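Local coordinates for protein aspartate-semialdehyde dehydrogenase (PDB 2R00) that catalyses the NADPH-dependent reductive dephosphorylation of L-aspartyl-4-phosphate to L-aspartate-semialdehyde, a step toward lysine, methionine and threonine, at residues Ile152-Gly164 and Thr234-Val248. Numbering follows the deposited sequence.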
ATOM      1  N   ILE A 152     -14.652  -0.881  -4.864  1.00 26.85           N
ATOM      2  CA  ILE A 152     -13.441  -0.177  -4.409  1.00 24.90           C
ATOM      3  C   ILE A 152     -12.639  -1.113  -3.511  1.00 24.35           C
ATOM      4  O   ILE A 152     -13.164  -1.640  -2.520  1.00 23.66           O
ATOM      5  CB  ILE A 152     -13.764   1.109  -3.586  1.00 24.89           C
ATOM      6  CG1 ILE A 152     -14.588   2.110  -4.408  1.00 24.39           C
ATOM      7  CG2 ILE A 152     -12.468   1.777  -3.085  1.00 25.18           C
ATOM      8  CD1 ILE A 152     -15.369   3.135  -3.550  1.00 24.39           C
ATOM      9  N   ASN A 153     -11.376  -1.322  -3.870  1.00 23.32           N
ATOM     10  CA  ASN A 153     -10.409  -1.935  -2.976  1.00 23.41           C
ATOM     11  C   ASN A 153      -9.391  -0.869  -2.560  1.00 23.23           C
ATOM     12  O   ASN A 153      -8.761  -0.222  -3.406  1.00 22.21           O
ATOM     13  CB  ASN A 153      -9.726  -3.136  -3.645  1.00 23.44           C
ATOM     14  CG  ASN A 153     -10.643  -4.366  -3.719  1.00 24.81           C
ATOM     15  OD1 ASN A 153     -11.774  -4.279  -4.195  1.00 26.46           O
ATOM     16  ND2 ASN A 153     -10.153  -5.510  -3.244  1.00 24.39           N
ATOM     17  N   VAL A 154      -9.252  -0.677  -1.253  1.00 23.08           N
ATOM     18  CA  VAL A 154      -8.450   0.424  -0.738  1.00 23.00           C
ATOM     19  C   VAL A 154      -7.587  -0.023   0.444  1.00 23.58           C
ATOM     20  O   VAL A 154      -8.068  -0.734   1.340  1.00 23.30           O
ATOM     21  CB  VAL A 154      -9.328   1.655  -0.369  1.00 22.59           C
ATOM     22  CG1 VAL A 154     -10.420   1.301   0.689  1.00 22.37           C
ATOM     23  CG2 VAL A 154      -8.465   2.846   0.084  1.00 22.58           C
ATOM     24  N   THR A 155      -6.325   0.407   0.435  1.00 23.73           N
ATOM     25  CA  THR A 155      -5.408   0.216   1.553  1.00 24.76           C
ATOM     26  C   THR A 155      -5.045   1.580   2.147  1.00 25.11           C
ATOM     27  O   THR A 155      -4.628   2.483   1.410  1.00 25.68           O
ATOM     28  CB  THR A 155      -4.119  -0.534   1.110  1.00 25.04           C
ATOM     29  OG1 THR A 155      -4.471  -1.799   0.544  1.00 25.08           O
ATOM     30  CG2 THR A 155      -3.195  -0.771   2.307  1.00 25.58           C
ATOM     31  N   THR A 156      -5.235   1.739   3.460  1.00 25.04           N
ATOM     32  CA  THR A 156      -4.869   2.973   4.153  1.00 25.03           C
ATOM     33  C   THR A 156      -3.651   2.721   5.022  1.00 25.76           C
ATOM     34  O   THR A 156      -3.457   1.618   5.526  1.00 25.46           O
ATOM     35  CB  THR A 156      -6.013   3.547   5.055  1.00 24.88           C
ATOM     36  OG1 THR A 156      -6.237   2.685   6.184  1.00 25.17           O
ATOM     37  CG2 THR A 156      -7.308   3.722   4.270  1.00 24.15           C
ATOM     38  N   TYR A 157      -2.856   3.766   5.218  1.00 26.62           N
ATOM     39  CA  TYR A 157      -1.598   3.652   5.932  1.00 28.11           C
ATOM     40  C   TYR A 157      -1.515   4.752   6.980  1.00 29.43           C
ATOM     41  O   TYR A 157      -1.676   5.933   6.668  1.00 28.67           O
ATOM     42  CB  TYR A 157      -0.419   3.803   4.966  1.00 27.75           C
ATOM     43  CG  TYR A 157      -0.417   2.865   3.785  1.00 27.06           C
ATOM     44  CD1 TYR A 157      -0.929   3.265   2.555  1.00 28.51           C
ATOM     45  CD2 TYR A 157       0.129   1.592   3.887  1.00 27.35           C
ATOM     46  CE1 TYR A 157      -0.912   2.418   1.447  1.00 27.73           C
ATOM     47  CE2 TYR A 157       0.160   0.731   2.789  1.00 27.93           C
ATOM     48  CZ  TYR A 157      -0.367   1.151   1.572  1.00 28.25           C
ATOM     49  OH  TYR A 157      -0.357   0.303   0.486  1.00 27.76           O
ATOM     50  N   GLN A 158      -1.265   4.346   8.219  1.00 31.33           N
ATOM     51  CA  GLN A 158      -1.052   5.270   9.319  1.00 34.17           C
ATOM     52  C   GLN A 158      -0.075   4.655  10.311  1.00 34.85           C
ATOM     53  O   GLN A 158       0.111   3.440  10.333  1.00 34.87           O
ATOM     54  CB  GLN A 158      -2.379   5.608  10.012  1.00 33.80           C
ATOM     55  CG  GLN A 158      -3.113   4.408  10.572  1.00 35.19           C
ATOM     56  CD  GLN A 158      -4.549   4.724  10.966  1.00 36.69           C
ATOM     57  OE1 GLN A 158      -4.833   5.789  11.525  1.00 41.66           O
ATOM     58  NE2 GLN A 158      -5.465   3.801  10.669  1.00 38.57           N
ATOM     59  N   SER A 159       0.537   5.507  11.131  1.00 36.34           N
ATOM     60  CA  SER A 159       1.536   5.091  12.119  1.00 37.91           C
ATOM     61  C   SER A 159       0.950   4.114  13.129  1.00 39.18           C
ATOM     62  O   SER A 159      -0.223   4.218  13.486  1.00 38.75           O
ATOM     63  CB  SER A 159       2.020   6.311  12.885  1.00 37.49           C
ATOM     64  OG  SER A 159       0.936   6.871  13.611  1.00 37.87           O
ATOM     65  N   VAL A 160       1.776   3.191  13.616  1.00 41.00           N
ATOM     66  CA  VAL A 160       1.349   2.297  14.698  1.00 42.86           C
ATOM     67  C   VAL A 160       1.132   3.049  16.021  1.00 43.70           C
ATOM     68  O   VAL A 160       0.269   2.673  16.813  1.00 43.73           O
ATOM     69  CB  VAL A 160       2.287   1.051  14.850  1.00 43.13           C
ATOM     70  CG1 VAL A 160       3.711   1.456  15.221  1.00 43.62           C
ATOM     71  CG2 VAL A 160       1.712   0.037  15.865  1.00 43.85           C
ATOM     72  N   SER A 161       1.869   4.143  16.218  1.00 45.30           N
ATOM     73  CA  SER A 161       1.891   4.871  17.502  1.00 46.73           C
ATOM     74  C   SER A 161       0.737   5.856  17.713  1.00 47.80           C
ATOM     75  O   SER A 161       0.430   6.223  18.854  1.00 48.03           O
ATOM     76  CB  SER A 161       3.226   5.598  17.685  1.00 46.66           C
ATOM     77  OG  SER A 161       3.280   6.775  16.893  1.00 47.18           O
ATOM     78  N   GLY A 162       0.113   6.290  16.621  1.00 48.84           N
ATOM     79  CA  GLY A 162      -0.946   7.295  16.684  1.00 50.08           C
ATOM     80  C   GLY A 162      -0.437   8.714  16.497  1.00 50.97           C
ATOM     81  O   GLY A 162      -1.230   9.662  16.461  1.00 51.28           O
ATOM     82  N   ALA A 163       0.883   8.865  16.390  1.00 51.69           N
ATOM     83  CA  ALA A 163       1.502  10.158  16.090  1.00 52.45           C
ATOM     84  C   ALA A 163       1.632  10.353  14.576  1.00 53.09           C
ATOM     85  O   ALA A 163       1.198   9.503  13.792  1.00 53.02           O
ATOM     86  CB  ALA A 163       2.864  10.277  16.778  1.00 52.24           C
ATOM     87  N   GLY A 164       2.214  11.480  14.171  1.00 53.91           N
ATOM     88  CA  GLY A 164       2.422  11.784  12.755  1.00 54.92           C
ATOM     89  C   GLY A 164       1.244  12.453  12.061  1.00 55.57           C
ATOM     90  O   GLY A 164       1.312  12.750  10.866  1.00 55.36           O
ATOM     91  N   THR A 234      -8.294  -2.401   3.516  1.00 25.81           N
ATOM     92  CA  THR A 234      -7.238  -2.967   4.337  1.00 26.23           C
ATOM     93  C   THR A 234      -6.589  -1.806   5.078  1.00 26.95           C
ATOM     94  O   THR A 234      -5.994  -0.920   4.469  1.00 26.69           O
ATOM     95  CB  THR A 234      -6.197  -3.727   3.492  1.00 25.96           C
ATOM     96  OG1 THR A 234      -6.862  -4.727   2.715  1.00 25.92           O
ATOM     97  CG2 THR A 234      -5.167  -4.418   4.399  1.00 26.42           C
ATOM     98  N   CYS A 235      -6.751  -1.789   6.397  1.00 28.18           N
ATOM     99  CA  CYS A 235      -6.252  -0.693   7.201  1.00 29.51           C
ATOM    100  C   CYS A 235      -4.973  -1.154   7.873  1.00 30.40           C
ATOM    101  O   CYS A 235      -4.997  -1.991   8.778  1.00 30.81           O
ATOM    102  CB  CYS A 235      -7.322  -0.226   8.198  1.00 29.54           C
ATOM    103  SG  CYS A 235      -8.808   0.398   7.328  1.00 31.36           S
ATOM    104  N   VAL A 236      -3.859  -0.613   7.388  1.00 31.23           N
ATOM    105  CA  VAL A 236      -2.524  -1.090   7.719  1.00 32.29           C
ATOM    106  C   VAL A 236      -1.800  -0.106   8.628  1.00 32.87           C
ATOM    107  O   VAL A 236      -1.854   1.114   8.425  1.00 32.97           O
ATOM    108  CB  VAL A 236      -1.702  -1.331   6.416  1.00 32.33           C
ATOM    109  CG1 VAL A 236      -0.241  -1.544   6.714  1.00 33.05           C
ATOM    110  CG2 VAL A 236      -2.247  -2.531   5.675  1.00 33.09           C
ATOM    111  N   ARG A 237      -1.136  -0.635   9.649  1.00 33.47           N
ATOM    112  CA  ARG A 237      -0.315   0.212  10.493  1.00 34.13           C
ATOM    113  C   ARG A 237       1.132   0.095  10.041  1.00 33.96           C
ATOM    114  O   ARG A 237       1.636  -1.013   9.791  1.00 33.57           O
ATOM    115  CB  ARG A 237      -0.470  -0.163  11.959  1.00 34.71           C
ATOM    116  CG  ARG A 237      -0.944   0.999  12.806  1.00 37.63           C
ATOM    117  CD  ARG A 237      -2.459   1.071  12.909  1.00 41.08           C
ATOM    118  NE  ARG A 237      -2.947   2.445  13.096  1.00 44.13           N
ATOM    119  CZ  ARG A 237      -2.934   3.128  14.247  1.00 46.31           C
ATOM    120  NH1 ARG A 237      -2.437   2.588  15.356  1.00 47.18           N
ATOM    121  NH2 ARG A 237      -3.408   4.372  14.291  1.00 46.12           N
ATOM    122  N   VAL A 238       1.790   1.236   9.892  1.00 33.90           N
ATOM    123  CA  VAL A 238       3.204   1.221   9.511  1.00 34.20           C
ATOM    124  C   VAL A 238       4.129   1.623  10.680  1.00 34.40           C
ATOM    125  O   VAL A 238       3.794   2.538  11.446  1.00 33.81           O
ATOM    126  CB  VAL A 238       3.496   1.960   8.148  1.00 34.19           C
ATOM    127  CG1 VAL A 238       2.244   2.547   7.504  1.00 34.26           C
ATOM    128  CG2 VAL A 238       4.642   2.963   8.255  1.00 34.27           C
ATOM    129  N   PRO A 239       5.272   0.911  10.836  1.00 34.50           N
ATOM    130  CA  PRO A 239       6.196   1.155  11.956  1.00 34.94           C
ATOM    131  C   PRO A 239       6.408   2.641  12.272  1.00 34.94           C
ATOM    132  O   PRO A 239       6.205   3.042  13.413  1.00 35.27           O
ATOM    133  CB  PRO A 239       7.493   0.479  11.495  1.00 34.88           C
ATOM    134  CG  PRO A 239       7.018  -0.668  10.651  1.00 35.03           C
ATOM    135  CD  PRO A 239       5.749  -0.185   9.964  1.00 34.56           C
ATOM    136  N   VAL A 240       6.781   3.448  11.276  1.00 34.93           N
ATOM    137  CA  VAL A 240       6.911   4.905  11.457  1.00 34.91           C
ATOM    138  C   VAL A 240       6.336   5.647  10.240  1.00 34.56           C
ATOM    139  O   VAL A 240       6.689   5.326   9.109  1.00 34.61           O
ATOM    140  CB  VAL A 240       8.390   5.337  11.703  1.00 35.30           C
ATOM    141  CG1 VAL A 240       8.457   6.780  12.210  1.00 35.29           C
ATOM    142  CG2 VAL A 240       9.099   4.393  12.696  1.00 35.25           C
ATOM    143  N   PHE A 241       5.471   6.639  10.474  1.00 34.00           N
ATOM    144  CA  PHE A 241       4.749   7.307   9.381  1.00 33.85           C
ATOM    145  C   PHE A 241       4.208   8.691   9.758  1.00 33.99           C
ATOM    146  O   PHE A 241       3.437   8.824  10.724  1.00 34.60           O
ATOM    147  CB  PHE A 241       3.585   6.414   8.916  1.00 32.95           C
ATOM    148  CG  PHE A 241       3.241   6.542   7.453  1.00 31.66           C
ATOM    149  CD1 PHE A 241       4.192   6.269   6.467  1.00 29.73           C
ATOM    150  CD2 PHE A 241       1.942   6.871   7.057  1.00 30.00           C
ATOM    151  CE1 PHE A 241       3.866   6.360   5.114  1.00 28.54           C
ATOM    152  CE2 PHE A 241       1.599   6.960   5.699  1.00 28.95           C
ATOM    153  CZ  PHE A 241       2.571   6.704   4.728  1.00 29.73           C
ATOM    154  N   TYR A 242       4.595   9.700   8.976  1.00 33.68           N
ATOM    155  CA  TYR A 242       4.105  11.082   9.119  1.00 33.70           C
ATOM    156  C   TYR A 242       3.090  11.423   8.026  1.00 32.96           C
ATOM    157  O   TYR A 242       3.422  11.453   6.842  1.00 32.65           O
ATOM    158  CB  TYR A 242       5.275  12.086   9.094  1.00 34.66           C
ATOM    159  CG  TYR A 242       6.261  11.875  10.226  1.00 36.10           C
ATOM    160  CD1 TYR A 242       6.089  12.520  11.452  1.00 37.75           C
ATOM    161  CD2 TYR A 242       7.349  11.010  10.079  1.00 37.80           C
ATOM    162  CE1 TYR A 242       6.982  12.314  12.508  1.00 38.64           C
ATOM    163  CE2 TYR A 242       8.251  10.800  11.125  1.00 38.03           C
ATOM    164  CZ  TYR A 242       8.055  11.455  12.336  1.00 37.58           C
ATOM    165  OH  TYR A 242       8.930  11.250  13.373  1.00 37.63           O
ATOM    166  N   GLY A 243       1.853  11.677   8.437  1.00 32.16           N
ATOM    167  CA  GLY A 243       0.764  11.923   7.511  1.00 31.13           C
ATOM    168  C   GLY A 243       0.010  10.638   7.235  1.00 31.00           C
ATOM    169  O   GLY A 243       0.200   9.626   7.922  1.00 30.87           O
ATOM    170  N   HIS A 244      -0.839  10.676   6.219  1.00 30.40           N
ATOM    171  CA  HIS A 244      -1.720   9.566   5.916  1.00 30.74           C
ATOM    172  C   HIS A 244      -1.758   9.316   4.418  1.00 29.65           C
ATOM    173  O   HIS A 244      -1.744  10.258   3.625  1.00 29.24           O
ATOM    174  CB  HIS A 244      -3.132   9.865   6.446  1.00 31.75           C
ATOM    175  CG  HIS A 244      -4.124   8.781   6.172  1.00 34.98           C
ATOM    176  ND1 HIS A 244      -5.050   8.862   5.153  1.00 38.24           N
ATOM    177  CD2 HIS A 244      -4.328   7.584   6.773  1.00 38.18           C
ATOM    178  CE1 HIS A 244      -5.783   7.763   5.139  1.00 38.96           C
ATOM    179  NE2 HIS A 244      -5.364   6.970   6.110  1.00 39.66           N
ATOM    180  N   ALA A 245      -1.814   8.048   4.035  1.00 28.45           N
ATOM    181  CA  ALA A 245      -1.865   7.690   2.619  1.00 27.95           C
ATOM    182  C   ALA A 245      -2.858   6.563   2.377  1.00 27.53           C
ATOM    183  O   ALA A 245      -3.151   5.788   3.291  1.00 27.62           O
ATOM    184  CB  ALA A 245      -0.482   7.299   2.120  1.00 27.23           C
ATOM    185  N   GLU A 246      -3.371   6.497   1.147  1.00 27.28           N
ATOM    186  CA  GLU A 246      -4.265   5.434   0.695  1.00 27.37           C
ATOM    187  C   GLU A 246      -3.909   5.039  -0.718  1.00 26.81           C
ATOM    188  O   GLU A 246      -3.659   5.896  -1.544  1.00 26.85           O
ATOM    189  CB  GLU A 246      -5.708   5.905   0.665  1.00 27.97           C
ATOM    190  CG  GLU A 246      -6.180   6.509   1.940  1.00 29.71           C
ATOM    191  CD  GLU A 246      -7.567   7.024   1.830  1.00 31.45           C
ATOM    192  OE1 GLU A 246      -7.956   7.509   0.748  1.00 34.26           O
ATOM    193  OE2 GLU A 246      -8.273   6.944   2.833  1.00 33.28           O
ATOM    194  N   ALA A 247      -3.903   3.738  -0.981  1.00 26.34           N
ATOM    195  CA  ALA A 247      -3.789   3.197  -2.329  1.00 25.63           C
ATOM    196  C   ALA A 247      -5.186   2.741  -2.718  1.00 25.26           C
ATOM    197  O   ALA A 247      -5.830   1.994  -1.963  1.00 25.31           O
ATOM    198  CB  ALA A 247      -2.819   2.015  -2.347  1.00 25.14           C
ATOM    199  N   VAL A 248      -5.675   3.210  -3.865  1.00 25.05           N
ATOM    200  CA  VAL A 248      -7.068   2.962  -4.258  1.00 25.04           C
ATOM    201  C   VAL A 248      -7.149   2.271  -5.608  1.00 25.24           C
ATOM    202  O   VAL A 248      -6.579   2.745  -6.601  1.00 24.68           O
ATOM    203  CB  VAL A 248      -7.919   4.279  -4.338  1.00 25.28           C
ATOM    204  CG1 VAL A 248      -9.408   3.952  -4.528  1.00 25.25           C
ATOM    205  CG2 VAL A 248      -7.721   5.140  -3.100  1.00 25.44           C
TER
HETATM  206  O   HOH W   1      -4.025  -4.421   0.970  1.00 34.92           O
HETATM  207  O   HOH W   2      -4.605   2.348   8.383  1.00 34.30           O
HETATM  208  O   HOH W   3       0.251   8.765  10.550  1.00 31.89           O
HETATM  209  O   HOH W   4       4.639   4.846  14.696  1.00 36.78           O
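Y157, in the middle of strand 152-159, packs against V238 and A245 of the neighbouring strands and F241 of the loop between them. With CG anti to the carbonyl carbon (chi1 -55°), the ring reaches A245, CD1 lying 4.1 Å from its CB. Y157 CB meets F241 CE2 at 3.8 Å and also touches V238 CG1. The ring also meets that of W310, nearly parallel, and its hydroxyl bonds to Y157 of the second subunit, so this face of the sheet belongs to the dimer interface. Strand 152-159 runs parallel to 234-238 and antiparallel to 244-248 within the mixed sheet of the dimerisation domain, joined by backbone hydrogen bonds such as V238 N to Q158 O (2.8 Å) on one side and Y157 N to A245 O on the other. On the other face, Q158 and R237, both predicted to bind substrate, cross with amide and guanidinium planes 77° apart. A weak but straight bond joins R237 NH2 to Q158 OE1 (3.4 Å), and S159 O sits over the guanidinium face, 3.0 Å from R237 CZ. Q158 NE2 donates to E212 and to a water that also bonds T156 OG1 and V236 O. H244, the predicted proton acceptor, is hydrogen-bonded through ND1 to Q135.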